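Carbohydrate oxidase (Microdochium nivale, PDB 3RJA) oxidises the C1 hydroxyl of mono-, oligo- and polysaccharides to the lactone with a bound FAD, passing the electrons to oxygen to give hydrogen peroxide. Local coordinates at residues A[437-440]-A[441-445]. Residues are numbered along the deposited sequence; the frame is centred on the assembly and turned at random.
Sequences YATK and VYYGE
Over one face of the Tyr437 ring lies CG1 of Val441, one helical turn on. It sits off-centre toward the rim, with Val441 CG1 4.1 Å from Tyr437 CZ. The ring reaches this position with CG anti to the backbone N (chi1 -176°). Trp422, on strand 422-423, touches both side chains. The Tyr442 ring leans back along the helix, CE2 resting 3.9 Å from Ala438 CB. Its CG also lies 3.3 Å from Ala438 O. The hydroxyl of Tyr442 is hydrogen-bonded to Gln467 OE1 and to the backbone N of Asp430. A phenylalanine here would probably leave both of these without their mate and let the ring shift against Ala438. Tyr443 turns one face to CB of Tyr442, and its CD2 comes 4.1 Å from CB of Thr439. Leu450 of helix 447-457 touches Tyr443 too, and the side chain of Tyr443 is about 8 Å from the bound FAD.

Tyr437 to Tyr443 make up most of helix 435-443, down to its C-terminal end, within the berberine-like region of this flavin oxidase. The backbone bonds run from residue i+4 to residue i. Val441 N to Tyr437 O and Tyr442 N to Ala438 O are nearly collinear with their carbonyls; Tyr443 N to Thr439 O is weak. Thr439 OG1 is hydrogen-bonded to Arg435 O. Gly444 then leaves the helix with positive phi (50°). Its N still bonds Lys440 O at 3.3 Å, the donor standing above the carbonyl plane. A water donates to the same Lys440 O and, at 2.7 Å, to Gly444 O, linking the last turn to the chain that leaves it.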
ATOM      1  N   TYR A 437      12.115 -14.411   7.319  1.00 17.46           N
ATOM      2  CA  TYR A 437      11.289 -13.818   8.353  1.00 16.57           C
ATOM      3  C   TYR A 437      10.270 -12.864   7.723  1.00 15.43           C
ATOM      4  O   TYR A 437       9.088 -12.913   8.049  1.00 15.78           O
ATOM      5  CB  TYR A 437      12.156 -13.095   9.392  1.00 17.89           C
ATOM      6  CG  TYR A 437      11.370 -12.539  10.557  1.00 19.98           C
ATOM      7  CD1 TYR A 437      11.019 -13.344  11.646  1.00 21.39           C
ATOM      8  CD2 TYR A 437      10.976 -11.200  10.584  1.00 23.54           C
ATOM      9  CE1 TYR A 437      10.298 -12.820  12.728  1.00 21.99           C
ATOM     10  CE2 TYR A 437      10.250 -10.667  11.677  1.00 23.40           C
ATOM     11  CZ  TYR A 437       9.919 -11.482  12.736  1.00 21.99           C
ATOM     12  OH  TYR A 437       9.194 -10.950  13.799  1.00 22.68           O
ATOM     13  N   ALA A 438      10.738 -12.001   6.821  1.00 14.61           N
ATOM     14  CA  ALA A 438       9.868 -10.991   6.193  1.00 13.50           C
ATOM     15  C   ALA A 438       8.706 -11.674   5.491  1.00 13.05           C
ATOM     16  O   ALA A 438       7.557 -11.296   5.683  1.00 13.40           O
ATOM     17  CB  ALA A 438      10.655 -10.151   5.203  1.00 11.68           C
ATOM     18  N   THR A 439       8.998 -12.709   4.700  1.00 13.06           N
ATOM     19  CA  THR A 439       7.934 -13.330   3.924  1.00 12.93           C
ATOM     20  C   THR A 439       7.015 -14.086   4.854  1.00 13.45           C
ATOM     21  O   THR A 439       5.828 -14.211   4.585  1.00 12.96           O
ATOM     22  CB  THR A 439       8.466 -14.184   2.748  1.00 13.98           C
ATOM     23  OG1 THR A 439       9.371 -15.195   3.241  1.00 14.77           O
ATOM     24  CG2 THR A 439       9.190 -13.280   1.710  1.00 12.29           C
ATOM     25  N   LYS A 440       7.548 -14.550   5.987  1.00 15.21           N
ATOM     26  CA  LYS A 440       6.695 -15.223   6.962  1.00 15.66           C
ATOM     27  C   LYS A 440       5.657 -14.253   7.540  1.00 14.45           C
ATOM     28  O   LYS A 440       4.511 -14.612   7.671  1.00 13.49           O
ATOM     29  CB  LYS A 440       7.518 -15.863   8.090  1.00 18.77           C
ATOM     30  CG  LYS A 440       6.771 -16.966   8.876  1.00 25.39           C
ATOM     31  CD  LYS A 440       7.486 -17.292  10.209  1.00 30.84           C
ATOM     32  CE  LYS A 440       7.217 -16.189  11.247  1.00 37.35           C
ATOM     33  NZ  LYS A 440       8.461 -15.640  11.874  1.00 38.86           N
ATOM     34  N   VAL A 441       6.054 -13.030   7.892  1.00 14.36           N
ATOM     35  CA  VAL A 441       5.087 -12.107   8.498  1.00 13.18           C
ATOM     36  C   VAL A 441       4.237 -11.391   7.452  1.00 13.23           C
ATOM     37  O   VAL A 441       3.085 -11.032   7.743  1.00 12.99           O
ATOM     38  CB  VAL A 441       5.743 -11.097   9.500  1.00 13.70           C
ATOM     39  CG1 VAL A 441       6.354 -11.838  10.681  1.00 12.92           C
ATOM     40  CG2 VAL A 441       6.813 -10.191   8.803  1.00 11.88           C
ATOM     41  N   TYR A 442       4.781 -11.186   6.238  1.00 12.93           N
ATOM     42  CA  TYR A 442       4.018 -10.495   5.188  1.00 12.28           C
ATOM     43  C   TYR A 442       2.897 -11.360   4.594  1.00 13.21           C
ATOM     44  O   TYR A 442       1.896 -10.824   4.086  1.00 12.68           O
ATOM     45  CB  TYR A 442       4.915 -10.029   4.019  1.00 11.99           C
ATOM     46  CG  TYR A 442       5.877  -8.851   4.246  1.00 12.04           C
ATOM     47  CD1 TYR A 442       5.611  -7.814   5.138  1.00 10.87           C
ATOM     48  CD2 TYR A 442       7.049  -8.780   3.493  1.00 12.80           C
ATOM     49  CE1 TYR A 442       6.535  -6.735   5.292  1.00 11.78           C
ATOM     50  CE2 TYR A 442       7.962  -7.769   3.651  1.00 12.26           C
ATOM     51  CZ  TYR A 442       7.708  -6.743   4.526  1.00 12.43           C
ATOM     52  OH  TYR A 442       8.648  -5.756   4.565  1.00 12.03           O
ATOM     53  N   TYR A 443       3.073 -12.691   4.615  1.00 12.94           N
ATOM     54  CA  TYR A 443       2.168 -13.562   3.884  1.00 12.48           C
ATOM     55  C   TYR A 443       1.424 -14.639   4.701  1.00 13.12           C
ATOM     56  O   TYR A 443       0.602 -15.319   4.145  1.00 12.24           O
ATOM     57  CB  TYR A 443       2.874 -14.180   2.675  1.00 11.69           C
ATOM     58  CG  TYR A 443       3.359 -13.151   1.676  1.00 10.97           C
ATOM     59  CD1 TYR A 443       2.453 -12.289   1.028  1.00 10.78           C
ATOM     60  CD2 TYR A 443       4.727 -13.005   1.406  1.00 10.21           C
ATOM     61  CE1 TYR A 443       2.914 -11.306   0.112  1.00 10.36           C
ATOM     62  CE2 TYR A 443       5.179 -12.031   0.510  1.00 10.21           C
ATOM     63  CZ  TYR A 443       4.271 -11.198  -0.129  1.00  9.86           C
ATOM     64  OH  TYR A 443       4.731 -10.272  -1.026  1.00 10.28           O
ATOM     65  N   GLY A 444       1.719 -14.773   5.997  1.00 14.31           N
ATOM     66  CA  GLY A 444       0.875 -15.556   6.921  1.00 14.92           C
ATOM     67  C   GLY A 444       0.545 -16.946   6.405  1.00 16.00           C
ATOM     68  O   GLY A 444       1.448 -17.683   5.965  1.00 17.20           O
ATOM     69  N   GLU A 445      -0.743 -17.282   6.403  1.00 15.73           N
ATOM     70  CA  GLU A 445      -1.188 -18.645   6.032  1.00 17.57           C
ATOM     71  C   GLU A 445      -1.033 -18.938   4.529  1.00 17.97           C
ATOM     72  O   GLU A 445      -1.177 -20.079   4.101  1.00 17.74           O
ATOM     73  CB  GLU A 445      -2.636 -18.913   6.507  1.00 18.70           C
ATOM     74  CG  GLU A 445      -3.719 -18.014   5.856  1.00 20.21           C
ATOM     75  CD  GLU A 445      -5.151 -18.364   6.274  1.00 21.57           C
ATOM     76  OE1 GLU A 445      -5.707 -17.719   7.192  1.00 22.77           O
ATOM     77  OE2 GLU A 445      -5.744 -19.266   5.659  1.00 24.73           O
TER
HETATM   78  O   HOH W   1       3.820 -17.253   7.269  1.00 18.07           O